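Local coordinates for protein CocE/NonD family hydrolase (Staphylococcus aureus subsp. aureus COL, PDB 3III) that probably hydrolyses ester or amide bonds as an alpha/beta-hydrolase of the CocE/NonD family, though its natural substrate is not established, at residues K396-D402 / F503-L509; E358-L364 / S552-I558; M38-G44 / I56-N62. All blocks are in the same frame, centred on the assembly; numbering follows the deposited sequence.

In the fold
Interactions 1 and 2 both belong to the C-terminal, non-catalytic beta domain, their centres about 14 Å apart, whereas interaction 3 lies on the opposite side of the chain's centre, its own centre about 54 to 55 Å from theirs, in the hydrolase sheet. Interaction 1 is nested in the loop that interaction 2 closes, and the two touch through Leu509 with Leu554 and Tyr397 with Leu362, so two different antiparallel sheets share apolar packing. Each contact is buried in part. Interaction 1 runs from a buried phenylalanine pair out to an exposed turn; interaction 2 is a regular ladder with leucine and isoleucine inside; interaction 3, a hairpin, adds a salt bridge and selenium-aromatic packing.

Interaction 1 (K396-D402 / F503-L509); sequences KYTFDKD and FKQGETL
With CG anti to the carbonyl carbon (chi1 -67° in both), Phe399 and Phe503 bring their rings together obliquely. The ring centroids are 5.2 Å apart and the planes at 39°. Phe399 CE2 presses on Phe503 CB at 3.4 Å, while Leu509 CB lies at the edge of the Phe399 ring and Tyr397 covers one of its faces. The contact joins neighbouring strands 392-398, outermost, and 508-514 in the five-stranded antiparallel sheet of the C-terminal non-catalytic domain and continues into the adjoining loops. Thr398 and Thr508 form a non-hydrogen-bonded antiparallel pair; each turns OG1 beside its own backbone N, bringing the hydroxyls to 2.9 Å. Tyr397 and Leu509 form the neighbouring hydrogen-bonded pair. Beyond the strands, Phe399 N donates to Glu507 O, and Gly506 N reaches Phe399 O at 2.8 Å, nearly straight (172°). Gly506, third residue of the type II turn from Lys504 to Glu507, has a positive phi, which glycine adopts readily. Asp402 OD1 receives Gln505 N at 2.8 Å through its anti lone pair. Glu507 OE1 takes Lys504 N at 2.9 Å and also pairs with Lys431. Two carboxylates thus hold successive turn amides, and Lys431 probably helps stabilise the charge of Glu507.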
loop_
_atom_site.group_PDB
_atom_site.type_symbol
_atom_site.label_atom_id
_atom_site.label_comp_id
_atom_site.label_asym_id
_atom_site.label_seq_id
_atom_site.Cartn_x
_atom_site.Cartn_y
_atom_site.Cartn_z
ATOM N N LYS A 396 4.820 19.764 -20.682
ATOM C CA LYS A 396 6.200 19.482 -20.294
ATOM C C LYS A 396 6.907 20.689 -19.743
ATOM O O LYS A 396 6.667 21.817 -20.208
ATOM C CB LYS A 396 7.038 19.001 -21.450
ATOM C CG LYS A 396 6.604 17.703 -22.051
ATOM C CD LYS A 396 7.394 17.491 -23.334
ATOM C CE LYS A 396 7.134 16.135 -23.897
ATOM N NZ LYS A 396 7.166 16.166 -25.372
ATOM N N TYR A 397 7.803 20.408 -18.795
ATOM C CA TYR A 397 8.750 21.357 -18.252
ATOM C C TYR A 397 10.152 20.713 -18.165
ATOM O O TYR A 397 10.317 19.655 -17.588
ATOM C CB TYR A 397 8.290 21.785 -16.859
ATOM C CG TYR A 397 9.212 22.769 -16.208
ATOM C CD1 TYR A 397 9.144 24.116 -16.514
ATOM C CD2 TYR A 397 10.213 22.328 -15.305
ATOM C CE1 TYR A 397 10.031 25.038 -15.957
ATOM C CE2 TYR A 397 11.115 23.234 -14.751
ATOM C CZ TYR A 397 11.002 24.598 -15.071
ATOM O OH TYR A 397 11.871 25.512 -14.547
ATOM N N THR A 398 11.151 21.365 -18.748
ATOM C CA THR A 398 12.523 20.901 -18.701
ATOM C C THR A 398 13.259 21.680 -17.619
ATOM O O THR A 398 13.271 22.900 -17.615
ATOM C CB THR A 398 13.192 21.104 -20.066
ATOM O OG1 THR A 398 12.551 20.225 -21.008
ATOM C CG2 THR A 398 14.672 20.740 -20.026
ATOM N N PHE A 399 13.891 20.951 -16.699
ATOM C CA PHE A 399 14.570 21.582 -15.549
ATOM C C PHE A 399 15.898 22.187 -15.933
ATOM O O PHE A 399 16.658 21.630 -16.728
ATOM C CB PHE A 399 14.760 20.582 -14.418
ATOM C CG PHE A 399 13.478 20.165 -13.824
ATOM C CD1 PHE A 399 12.913 20.896 -12.799
ATOM C CD2 PHE A 399 12.793 19.090 -14.330
ATOM C CE1 PHE A 399 11.693 20.538 -12.268
ATOM C CE2 PHE A 399 11.564 18.742 -13.790
ATOM C CZ PHE A 399 11.034 19.473 -12.750
ATOM N N ASP A 400 16.131 23.359 -15.372
ATOM C CA ASP A 400 17.397 24.070 -15.555
ATOM C C ASP A 400 18.398 23.720 -14.473
ATOM O O ASP A 400 19.569 24.076 -14.539
ATOM C CB ASP A 400 17.142 25.567 -15.517
ATOM C CG ASP A 400 16.712 26.128 -16.849
ATOM O OD1 ASP A 400 17.187 25.635 -17.901
ATOM O OD2 ASP A 400 15.963 27.136 -16.850
ATOM N N LYS A 401 17.968 22.999 -13.456
ATOM C CA LYS A 401 18.873 22.546 -12.405
ATOM C C LYS A 401 18.292 21.308 -11.766
ATOM O O LYS A 401 17.118 21.084 -11.880
ATOM C CB LYS A 401 19.085 23.612 -11.316
ATOM C CG LYS A 401 17.866 24.023 -10.536
ATOM C CD LYS A 401 18.233 25.218 -9.627
ATOM C CE LYS A 401 17.267 25.391 -8.474
ATOM N NZ LYS A 401 16.008 26.042 -8.972
ATOM N N ASP A 402 19.151 20.506 -11.157
ATOM C CA ASP A 402 18.708 19.327 -10.433
ATOM C C ASP A 402 17.618 19.700 -9.413
ATOM O O ASP A 402 17.827 20.589 -8.600
ATOM C CB ASP A 402 19.871 18.712 -9.686
ATOM C CG ASP A 402 20.902 18.032 -10.593
ATOM O OD1 ASP A 402 20.792 18.012 -11.829
ATOM O OD2 ASP A 402 21.830 17.480 -10.001
ATOM N N PHE A 503 14.798 15.038 -10.723
ATOM C CA PHE A 503 14.824 15.467 -12.116
ATOM C C PHE A 503 16.122 16.220 -12.258
ATOM O O PHE A 503 16.292 17.275 -11.644
ATOM C CB PHE A 503 13.580 16.364 -12.447
ATOM C CG PHE A 503 12.287 15.635 -12.400
ATOM C CD1 PHE A 503 11.682 15.172 -13.575
ATOM C CD2 PHE A 503 11.696 15.314 -11.192
ATOM C CE1 PHE A 503 10.503 14.470 -13.536
ATOM C CE2 PHE A 503 10.505 14.585 -11.147
ATOM C CZ PHE A 503 9.917 14.156 -12.302
ATOM N N LYS A 504 17.089 15.656 -12.980
ATOM C CA LYS A 504 18.373 16.313 -13.190
ATOM C C LYS A 504 18.239 17.459 -14.165
ATOM O O LYS A 504 17.335 17.489 -14.960
ATOM C CB LYS A 504 19.429 15.336 -13.724
ATOM C CG LYS A 504 19.752 14.119 -12.800
ATOM C CD LYS A 504 20.692 13.154 -13.586
ATOM C CE LYS A 504 21.394 12.157 -12.686
ATOM N NZ LYS A 504 22.431 11.385 -13.487
ATOM N N GLN A 505 19.176 18.408 -14.113
ATOM C CA GLN A 505 19.243 19.476 -15.080
ATOM C C GLN A 505 19.174 18.878 -16.459
ATOM O O GLN A 505 19.941 17.951 -16.764
ATOM C CB GLN A 505 20.608 20.220 -14.942
ATOM C CG GLN A 505 20.826 21.243 -16.067
ATOM C CD GLN A 505 22.178 21.917 -15.924
ATOM O OE1 GLN A 505 23.139 21.322 -15.381
ATOM N NE2 GLN A 505 22.276 23.145 -16.421
ATOM N N GLY A 506 18.276 19.402 -17.304
ATOM C CA GLY A 506 18.107 18.864 -18.650
ATOM C C GLY A 506 17.047 17.804 -18.796
ATOM O O GLY A 506 16.634 17.459 -19.916
ATOM N N GLU A 507 16.593 17.249 -17.671
ATOM C CA GLU A 507 15.524 16.260 -17.703
ATOM C C GLU A 507 14.170 16.965 -17.671
ATOM O O GLU A 507 14.093 18.122 -17.297
ATOM C CB GLU A 507 15.691 15.248 -16.553
ATOM C CG GLU A 507 16.951 14.350 -16.762
ATOM C CD GLU A 507 17.087 13.169 -15.808
ATOM O OE1 GLU A 507 16.841 13.293 -14.586
ATOM O OE2 GLU A 507 17.502 12.094 -16.311
ATOM N N THR A 508 13.110 16.247 -18.033
ATOM C CA THR A 508 11.776 16.840 -18.201
ATOM C C THR A 508 10.720 16.147 -17.382
ATOM O O THR A 508 10.703 14.937 -17.311
ATOM C CB THR A 508 11.420 16.703 -19.664
ATOM O OG1 THR A 508 12.410 17.431 -20.418
ATOM C CG2 THR A 508 9.963 17.253 -19.997
ATOM N N LEU A 509 9.810 16.911 -16.813
ATOM C CA LEU A 509 8.607 16.367 -16.216
ATOM C C LEU A 509 7.504 16.574 -17.197
ATOM O O LEU A 509 7.372 17.669 -17.832
ATOM C CB LEU A 509 8.313 17.095 -14.885
ATOM C CG LEU A 509 7.017 16.705 -14.159
ATOM C CD1 LEU A 509 7.125 16.976 -12.616
ATOM C CD2 LEU A 509 5.803 17.403 -14.738
#

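Interaction 2 (E358-L364 / S552-I558); sequences EYTPLYL and SQLIIPI
Leu362 and Ile556 meet on the face they share with Thr360 and Leu554, their CD1 methyls 3.9 Å apart. Ile556 sets CG1 between its backbone N and carbonyl carbon (chi1 63°), which puts CG1 3.4 Å from Thr360 O and sends CD1 on toward the leucine. Leu554 packs on Leu411, and Ile556 on Met409 and Leu405, so strands 408-417 and 403-406 back this apolar layer; Leu371 touches Leu362 from strand 370-372. On the opposite face, Ile555 divides its branches: CG2 meets Tyr359 CB at 3.7 Å, and CD1 reaches Pro361 CB. The Tyr359 side chain crosses Pro557 at about a right angle, bringing CE1 to 3.9 Å from Pro557 CB. Tyr363 and Gln553 run side by side in the same direction, with ring and amide planes 62° apart; Gln553 NE2 is hydrogen-bonded to Asp551 O. Strands 358-365 and 553-559 pair here in the larger antiparallel sheet of the C-terminal non-catalytic domain. Backbone bonds join Glu358 with Ile558, Thr360 with Ile556 and Leu362 with Leu554, and Leu364 N adds a bond to Ser552 O. Pro361 and Pro557 fall at non-hydrogen-bonded positions, where their missing N-H costs the bonding between these two strands nothing. At one end Glu358 O accepts both Thr360 OG1, at 2.9 Å, and Ile558 N, at 3.2 Å, from opposite faces of its carbonyl plane. The polar atoms at both ends are therefore served by more than the ladder alone: a threonine hydroxyl gives one carbonyl a second donor, and a water bridges the carbonyls of Leu364 and Ser552, donating to Ser552 O at 2.8 Å, while aliphatic contacts fill the middle.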
loop_
_atom_site.group_PDB
_atom_site.type_symbol
_atom_site.label_atom_id
_atom_site.label_comp_id
_atom_site.label_asym_id
_atom_site.label_seq_id
_atom_site.Cartn_x
_atom_site.Cartn_y
_atom_site.Cartn_z
ATOM N N GLU A 358 8.518 23.004 -0.821
ATOM C CA GLU A 358 8.019 24.282 -1.362
ATOM C C GLU A 358 7.053 23.954 -2.449
ATOM O O GLU A 358 7.450 23.476 -3.504
ATOM C CB GLU A 358 9.152 25.147 -1.924
ATOM C CG GLU A 358 10.168 25.495 -0.875
ATOM C CD GLU A 358 11.070 26.708 -1.229
ATOM O OE1 GLU A 358 12.286 26.659 -0.861
ATOM O OE2 GLU A 358 10.570 27.697 -1.860
ATOM N N TYR A 359 5.776 24.126 -2.172
ATOM C CA TYR A 359 4.736 23.673 -3.093
ATOM C C TYR A 359 4.665 24.717 -4.201
ATOM O O TYR A 359 4.288 25.842 -3.933
ATOM C CB TYR A 359 3.412 23.477 -2.354
ATOM C CG TYR A 359 3.511 22.359 -1.335
ATOM C CD1 TYR A 359 3.712 21.054 -1.751
ATOM C CD2 TYR A 359 3.485 22.626 0.035
ATOM C CE1 TYR A 359 3.847 20.009 -0.848
ATOM C CE2 TYR A 359 3.590 21.603 0.963
ATOM C CZ TYR A 359 3.782 20.295 0.516
ATOM O OH TYR A 359 3.918 19.259 1.423
ATOM N N THR A 360 5.020 24.333 -5.436
ATOM C CA THR A 360 5.335 25.308 -6.481
ATOM C C THR A 360 4.418 25.031 -7.666
ATOM O O THR A 360 4.347 23.904 -8.140
ATOM C CB THR A 360 6.777 25.210 -6.907
ATOM O OG1 THR A 360 7.595 25.313 -5.737
ATOM C CG2 THR A 360 7.184 26.299 -7.910
ATOM N N PRO A 361 3.680 26.051 -8.121
ATOM C CA PRO A 361 2.802 25.793 -9.254
ATOM C C PRO A 361 3.544 25.869 -10.557
ATOM O O PRO A 361 4.403 26.741 -10.732
ATOM C CB PRO A 361 1.785 26.953 -9.170
ATOM C CG PRO A 361 2.458 28.031 -8.406
ATOM C CD PRO A 361 3.545 27.417 -7.590
ATOM N N LEU A 362 3.219 24.973 -11.468
ATOM C CA LEU A 362 3.564 25.101 -12.882
ATOM C C LEU A 362 2.247 25.164 -13.706
ATOM O O LEU A 362 1.433 24.223 -13.677
ATOM C CB LEU A 362 4.414 23.927 -13.323
ATOM C CG LEU A 362 5.851 23.871 -12.771
ATOM C CD1 LEU A 362 6.473 22.471 -13.159
ATOM C CD2 LEU A 362 6.666 25.035 -13.314
ATOM N N TYR A 363 2.037 26.271 -14.413
ATOM C CA TYR A 363 0.782 26.520 -15.133
ATOM C C TYR A 363 0.768 25.872 -16.516
ATOM O O TYR A 363 1.746 25.941 -17.246
ATOM C CB TYR A 363 0.530 28.015 -15.242
ATOM C CG TYR A 363 0.465 28.686 -13.886
ATOM C CD1 TYR A 363 -0.699 28.681 -13.146
ATOM C CD2 TYR A 363 1.589 29.263 -13.320
ATOM C CE1 TYR A 363 -0.754 29.279 -11.876
ATOM C CE2 TYR A 363 1.549 29.837 -12.074
ATOM C CZ TYR A 363 0.389 29.848 -11.359
ATOM O OH TYR A 363 0.351 30.438 -10.127
ATOM N N LEU A 364 -0.335 25.187 -16.827
ATOM C CA LEU A 364 -0.485 24.471 -18.099
ATOM C C LEU A 364 -0.870 25.451 -19.186
ATOM O O LEU A 364 -1.655 26.362 -18.932
ATOM C CB LEU A 364 -1.632 23.468 -18.023
ATOM C CG LEU A 364 -1.349 22.108 -17.439
ATOM C CD1 LEU A 364 -0.914 22.221 -15.994
ATOM C CD2 LEU A 364 -2.586 21.258 -17.623
ATOM N N SER A 552 -5.447 26.213 -14.707
ATOM C CA SER A 552 -4.974 24.850 -14.689
ATOM C C SER A 552 -3.483 24.875 -14.358
ATOM O O SER A 552 -2.726 25.617 -14.951
ATOM C CB SER A 552 -5.221 24.215 -16.054
ATOM O OG SER A 552 -6.610 24.155 -16.260
ATOM N N GLN A 553 -3.081 24.073 -13.393
ATOM C CA GLN A 553 -1.699 24.083 -12.905
ATOM C C GLN A 553 -1.411 22.776 -12.196
ATOM O O GLN A 553 -2.358 22.119 -11.742
ATOM C CB GLN A 553 -1.551 25.216 -11.909
ATOM C CG GLN A 553 -2.497 25.088 -10.717
ATOM C CD GLN A 553 -2.466 26.309 -9.861
ATOM O OE1 GLN A 553 -1.633 26.422 -8.938
ATOM N NE2 GLN A 553 -3.353 27.243 -10.143
ATOM N N LEU A 554 -0.121 22.438 -12.127
ATOM C CA LEU A 554 0.403 21.319 -11.368
ATOM C C LEU A 554 1.177 21.847 -10.166
ATOM O O LEU A 554 2.093 22.626 -10.316
ATOM C CB LEU A 554 1.288 20.427 -12.258
ATOM C CG LEU A 554 1.895 19.203 -11.529
ATOM C CD1 LEU A 554 0.835 18.080 -11.198
ATOM C CD2 LEU A 554 3.069 18.757 -12.420
ATOM N N ILE A 555 0.765 21.494 -8.956
ATOM C CA ILE A 555 1.516 21.844 -7.755
ATOM C C ILE A 555 2.568 20.718 -7.519
ATOM O O ILE A 555 2.193 19.562 -7.383
ATOM C CB ILE A 555 0.612 21.935 -6.523
ATOM C CG1 ILE A 555 -0.498 22.967 -6.702
ATOM C CG2 ILE A 555 1.420 22.225 -5.248
ATOM C CD1 ILE A 555 -0.024 24.345 -6.931
ATOM N N ILE A 556 3.834 21.082 -7.448
ATOM C CA ILE A 556 4.908 20.132 -7.265
ATOM C C ILE A 556 5.644 20.377 -5.944
ATOM O O ILE A 556 5.843 21.513 -5.555
ATOM C CB ILE A 556 5.899 20.138 -8.437
ATOM C CG1 ILE A 556 6.624 21.484 -8.589
ATOM C CG2 ILE A 556 5.200 19.672 -9.703
ATOM C CD1 ILE A 556 7.718 21.431 -9.665
ATOM N N PRO A 557 6.025 19.300 -5.232
ATOM C CA PRO A 557 6.643 19.414 -3.897
ATOM C C PRO A 557 8.155 19.463 -3.989
ATOM O O PRO A 557 8.843 18.424 -3.910
ATOM C CB PRO A 557 6.218 18.097 -3.223
ATOM C CG PRO A 557 6.090 17.093 -4.440
ATOM C CD PRO A 557 5.484 17.960 -5.487
ATOM N N ILE A 558 8.701 20.656 -4.172
ATOM C CA ILE A 558 10.130 20.808 -4.375
ATOM C C ILE A 558 10.796 20.737 -3.001
ATOM O O ILE A 558 10.429 21.486 -2.055
ATOM C CB ILE A 558 10.516 22.148 -5.063
ATOM C CG1 ILE A 558 9.855 22.248 -6.449
ATOM C CG2 ILE A 558 12.084 22.278 -5.154
ATOM C CD1 ILE A 558 10.225 23.392 -7.240
HETATM O O HOH W 1 -3.113 27.470 -17.070
#

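Interaction 3 (M38-G44 / I56-N62); sequences MIMEKDG and INIFRPN
Ile39 and Arg60 form a hydrogen-bonded pair of the beta hairpin made by strands 36-47 and 53-60, near one edge of the mixed sheet of the alpha/beta-hydrolase domain. Backbone bonds in both directions join Ile39 with Arg60 and Glu41 with Ile58; past the corner at Asp43, Ile56 N donates to Gly44 O at 2.8 Å. Apolar and aromatic contacts occupy the face of Met40 and Phe59. Met40 CG, anti to the backbone N (chi1 -178°), lies over one face of the Phe59 ring, 3.9 Å from its centroid; the extended chain carries CE on to Asn57 ND2 at 3.5 Å. Both selenomethionines make Met-aromatic contacts with that ring: Met40 SE lies obliquely at 4.6 Å from the centroid, and Met38 SE comes within 4.1 Å of Phe59 CD1. Polar contacts at Asn57 include a weak bond from Asp43 N to OD1, which Lys78 also engages. The salt bridge lies on the other face, where Ile39 CD1 rests over the Arg60 guanidinium. Carboxylate and guanidinium planes stand 82° apart, and Arg60 grips a single oxygen side-on: Glu41 OE2 receives NE at 2.8 Å and NH2 at 3.1 Å, from opposite faces of the carboxylate plane.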
loop_
_atom_site.group_PDB
_atom_site.type_symbol
_atom_site.label_atom_id
_atom_site.label_comp_id
_atom_site.label_asym_id
_atom_site.label_seq_id
_atom_site.Cartn_x
_atom_site.Cartn_y
_atom_site.Cartn_z
HETATM N N MSE A 38 13.208 -25.692 16.539
HETATM C CA MSE A 38 12.272 -24.966 17.287
HETATM C C MSE A 38 11.058 -25.847 17.434
HETATM O O MSE A 38 10.997 -26.937 16.840
HETATM C CB MSE A 38 11.917 -23.655 16.585
HETATM C CG MSE A 38 11.176 -23.816 15.281
HETATM SE SE MSE A 38 11.020 -22.006 14.433
HETATM C CE MSE A 38 12.981 -21.699 13.942
ATOM N N ILE A 39 10.097 -25.343 18.199
ATOM C CA ILE A 39 8.784 -25.932 18.339
ATOM C C ILE A 39 7.785 -25.232 17.433
ATOM O O ILE A 39 7.773 -24.015 17.314
ATOM C CB ILE A 39 8.318 -25.862 19.795
ATOM C CG1 ILE A 39 9.093 -26.877 20.636
ATOM C CG2 ILE A 39 6.807 -26.053 19.894
ATOM C CD1 ILE A 39 8.847 -26.744 22.159
HETATM N N MSE A 40 6.965 -26.012 16.737
HETATM C CA MSE A 40 5.780 -25.499 16.078
HETATM C C MSE A 40 4.535 -26.218 16.632
HETATM O O MSE A 40 4.416 -27.477 16.562
HETATM C CB MSE A 40 5.888 -25.695 14.564
HETATM C CG MSE A 40 4.681 -25.124 13.810
HETATM SE SE MSE A 40 4.549 -25.921 12.025
HETATM C CE MSE A 40 3.048 -24.823 11.344
ATOM N N GLU A 41 3.633 -25.437 17.203
ATOM C CA GLU A 41 2.317 -25.920 17.601
ATOM C C GLU A 41 1.412 -25.592 16.453
ATOM O O GLU A 41 1.282 -24.428 16.050
ATOM C CB GLU A 41 1.816 -25.236 18.897
ATOM C CG GLU A 41 2.778 -25.354 20.035
ATOM C CD GLU A 41 2.215 -24.914 21.415
ATOM O OE1 GLU A 41 0.970 -24.880 21.609
ATOM O OE2 GLU A 41 3.062 -24.644 22.295
ATOM N N LYS A 42 0.866 -26.626 15.839
ATOM C CA LYS A 42 0.035 -26.453 14.685
ATOM C C LYS A 42 -1.440 -26.655 15.035
ATOM O O LYS A 42 -1.819 -27.635 15.728
ATOM C CB LYS A 42 0.459 -27.433 13.602
ATOM C CG LYS A 42 -0.317 -27.298 12.332
ATOM C CD LYS A 42 0.193 -28.207 11.244
ATOM C CE LYS A 42 -0.742 -28.074 10.052
ATOM N NZ LYS A 42 -0.248 -28.840 8.916
ATOM N N ASP A 43 -2.268 -25.766 14.498
ATOM C CA ASP A 43 -3.716 -25.831 14.694
ATOM C C ASP A 43 -4.210 -25.615 16.105
ATOM O O ASP A 43 -5.270 -26.115 16.427
ATOM C CB ASP A 43 -4.326 -27.147 14.196
ATOM C CG ASP A 43 -4.363 -27.245 12.684
ATOM O OD1 ASP A 43 -4.335 -26.193 11.978
ATOM O OD2 ASP A 43 -4.470 -28.394 12.191
ATOM N N GLY A 44 -3.503 -24.855 16.919
ATOM C CA GLY A 44 -4.103 -24.312 18.141
ATOM C C GLY A 44 -5.292 -23.419 17.834
ATOM O O GLY A 44 -5.414 -22.921 16.720
ATOM N N ILE A 56 -4.668 -21.113 14.653
ATOM C CA ILE A 56 -3.306 -20.491 14.605
ATOM C C ILE A 56 -2.197 -21.529 14.565
ATOM O O ILE A 56 -2.403 -22.712 14.881
ATOM C CB ILE A 56 -3.037 -19.583 15.866
ATOM C CG1 ILE A 56 -2.989 -20.418 17.152
ATOM C CG2 ILE A 56 -4.166 -18.588 16.036
ATOM C CD1 ILE A 56 -2.694 -19.581 18.496
ATOM N N ASN A 57 -1.002 -21.062 14.209
ATOM C CA ASN A 57 0.234 -21.774 14.472
ATOM C C ASN A 57 1.109 -20.924 15.374
ATOM O O ASN A 57 1.136 -19.704 15.252
ATOM C CB ASN A 57 1.004 -21.996 13.174
ATOM C CG ASN A 57 0.239 -22.829 12.171
ATOM O OD1 ASN A 57 -0.488 -23.756 12.536
ATOM N ND2 ASN A 57 0.474 -22.562 10.897
ATOM N N ILE A 58 1.858 -21.580 16.244
ATOM C CA ILE A 58 2.805 -20.923 17.118
ATOM C C ILE A 58 4.206 -21.515 16.902
ATOM O O ILE A 58 4.411 -22.705 17.079
ATOM C CB ILE A 58 2.468 -21.169 18.611
ATOM C CG1 ILE A 58 1.045 -20.713 18.985
ATOM C CG2 ILE A 58 3.531 -20.507 19.540
ATOM C CD1 ILE A 58 0.522 -21.299 20.370
ATOM N N PHE A 59 5.168 -20.680 16.529
ATOM C CA PHE A 59 6.556 -21.105 16.427
ATOM C C PHE A 59 7.295 -20.475 17.583
ATOM O O PHE A 59 7.225 -19.233 17.766
ATOM C CB PHE A 59 7.151 -20.551 15.142
ATOM C CG PHE A 59 6.537 -21.120 13.870
ATOM C CD1 PHE A 59 7.108 -22.193 13.257
ATOM C CD2 PHE A 59 5.368 -20.566 13.323
ATOM C CE1 PHE A 59 6.541 -22.719 12.086
ATOM C CE2 PHE A 59 4.802 -21.047 12.173
ATOM C CZ PHE A 59 5.386 -22.124 11.539
ATOM N N ARG A 60 7.987 -21.301 18.352
ATOM C CA ARG A 60 8.673 -20.830 19.531
ATOM C C ARG A 60 9.945 -21.586 19.837
ATOM O O ARG A 60 10.114 -22.717 19.404
ATOM C CB ARG A 60 7.722 -20.822 20.718
ATOM C CG ARG A 60 7.055 -22.138 21.021
ATOM C CD ARG A 60 6.032 -21.997 22.165
ATOM N NE ARG A 60 5.546 -23.323 22.575
ATOM C CZ ARG A 60 6.196 -24.134 23.405
ATOM N NH1 ARG A 60 7.345 -23.789 23.947
ATOM N NH2 ARG A 60 5.704 -25.332 23.677
ATOM N N PRO A 61 10.856 -20.947 20.580
ATOM C CA PRO A 61 12.068 -21.622 20.946
ATOM C C PRO A 61 11.794 -22.891 21.754
ATOM O O PRO A 61 10.842 -22.974 22.543
ATOM C CB PRO A 61 12.815 -20.580 21.758
ATOM C CG PRO A 61 12.252 -19.309 21.349
ATOM C CD PRO A 61 10.829 -19.581 21.107
ATOM N N ASN A 62 12.569 -23.928 21.460
ATOM C CA ASN A 62 12.497 -25.164 22.197
ATOM C C ASN A 62 13.249 -25.027 23.519
ATOM O O ASN A 62 14.299 -25.653 23.722
ATOM C CB ASN A 62 13.089 -26.315 21.337
ATOM C CG ASN A 62 12.967 -27.634 21.993
ATOM O OD1 ASN A 62 12.087 -27.823 22.846
ATOM N ND2 ASN A 62 13.863 -28.571 21.641
#